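Side-chain contact in 16S rRNA processing protein (PDB 2F1L), which probably acts as an accessory factor in the last step of 30S ribosomal subunit assembly and is needed for efficient 16S rRNA processing: residues 79-82 against 83-86. Sequence-based numbering, arbitrary orientation.
Sequences AKLK and GLDD
Lys80 reaches alongside a tight turn and joins its two ends through a salt bridge, NZ of Lys80 lying 2.7 Å from OD1 of Asp85. The side chains cross at about a right angle, the amine meeting OD1 nearly along its C-O axis. Bends at chi2 (73°) and chi4 (48°) bring the amine round to the Leu84 carbonyl and Asp85 carboxylate. The same NZ donates to Leu84 O at 3.2 Å, from above the carbonyl plane, and more weakly to Leu81 O. The turn, Leu81 to Leu84, is type II, with Leu84 N bonded to Leu81 O at 3.1 Å. Gly83 takes the positive phi, 72°, usual at the third position of such turns. A water accepting from Leu81 N lies 2.6 Å from Leu84 O, joining the turn's arms. The buried part is apolar: Leu81 and Leu84 lie side by side, pointing the same way, Leu81 CD1 4.0 Å from Leu84 CD2. By contrast, Lys82, Gly83 and Asp85 are exposed, and Lys82 sets off away from residues 83-86 at CB. Leu81 packs on Trp54 of strand 53-58, Leu84 on Val36 of strand 35-40. Within the N-terminal domain the turn leads from strand 76-81 to helix 87-91, whose N-cap is Asp86.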
loop_
_atom_site.group_PDB
_atom_site.type_symbol
_atom_site.label_atom_id
_atom_site.label_comp_id
_atom_site.label_asym_id
_atom_site.label_seq_id
_atom_site.Cartn_x
_atom_site.Cartn_y
_atom_site.Cartn_z
ATOM N N ALA A 79 -11.304 6.647 -17.897
ATOM C CA ALA A 79 -12.230 5.613 -18.285
ATOM C C ALA A 79 -13.259 6.195 -19.237
ATOM O O ALA A 79 -13.737 7.299 -19.006
ATOM C CB ALA A 79 -12.914 5.095 -17.070
ATOM N N LYS A 80 -13.555 5.450 -20.303
ATOM C CA LYS A 80 -14.578 5.799 -21.266
ATOM C C LYS A 80 -15.765 4.893 -21.004
ATOM O O LYS A 80 -15.645 3.676 -21.104
ATOM C CB LYS A 80 -14.061 5.619 -22.704
ATOM C CG LYS A 80 -15.052 6.015 -23.842
ATOM C CD LYS A 80 -15.229 7.543 -23.972
ATOM C CE LYS A 80 -16.290 7.967 -25.026
ATOM N NZ LYS A 80 -17.535 7.196 -24.845
ATOM N N LEU A 81 -16.902 5.494 -20.657
ATOM C CA LEU A 81 -18.145 4.754 -20.414
ATOM C C LEU A 81 -19.078 4.849 -21.622
ATOM O O LEU A 81 -19.130 5.871 -22.318
ATOM C CB LEU A 81 -18.850 5.268 -19.167
ATOM C CG LEU A 81 -17.970 5.413 -17.921
ATOM C CD1 LEU A 81 -18.821 5.902 -16.791
ATOM C CD2 LEU A 81 -17.299 4.113 -17.558
ATOM N N LYS A 82 -19.831 3.773 -21.856
ATOM C CA LYS A 82 -20.624 3.669 -23.068
ATOM C C LYS A 82 -21.663 4.758 -23.039
ATOM O O LYS A 82 -22.314 4.957 -22.032
ATOM C CB LYS A 82 -21.279 2.291 -23.216
ATOM C CG LYS A 82 -21.951 2.123 -24.559
ATOM C CD LYS A 82 -22.387 0.704 -24.838
ATOM C CE LYS A 82 -23.167 0.677 -26.125
ATOM N NZ LYS A 82 -24.078 -0.495 -26.169
ATOM N N GLY A 83 -21.762 5.494 -24.139
ATOM C CA GLY A 83 -22.758 6.553 -24.290
ATOM C C GLY A 83 -22.524 7.820 -23.483
ATOM O O GLY A 83 -23.420 8.659 -23.390
ATOM N N LEU A 84 -21.336 7.966 -22.910
ATOM C CA LEU A 84 -20.945 9.194 -22.205
ATOM C C LEU A 84 -19.884 9.870 -23.079
ATOM O O LEU A 84 -18.699 9.531 -23.024
ATOM C CB LEU A 84 -20.419 8.848 -20.796
ATOM C CG LEU A 84 -19.955 9.948 -19.858
ATOM C CD1 LEU A 84 -21.058 10.935 -19.647
ATOM C CD2 LEU A 84 -19.556 9.397 -18.533
ATOM N N ASP A 85 -20.326 10.813 -23.909
ATOM C CA ASP A 85 -19.481 11.378 -24.970
ATOM C C ASP A 85 -19.170 12.868 -24.928
ATOM O O ASP A 85 -18.671 13.403 -25.905
ATOM C CB ASP A 85 -20.074 11.010 -26.317
ATOM C CG ASP A 85 -20.286 9.528 -26.447
ATOM O OD1 ASP A 85 -19.345 8.752 -26.180
ATOM O OD2 ASP A 85 -21.398 9.125 -26.805
ATOM N N ASP A 86 -19.439 13.560 -23.823
ATOM C CA ASP A 86 -18.809 14.893 -23.628
ATOM C C ASP A 86 -18.554 15.235 -22.186
ATOM O O ASP A 86 -19.147 14.674 -21.259
ATOM C CB ASP A 86 -19.650 16.003 -24.234
ATOM C CG ASP A 86 -20.907 16.207 -23.480
ATOM O OD1 ASP A 86 -21.777 15.354 -23.634
ATOM O OD2 ASP A 86 -20.991 17.157 -22.688
HETATM O O HOH W 1 -17.103 8.287 -21.349
#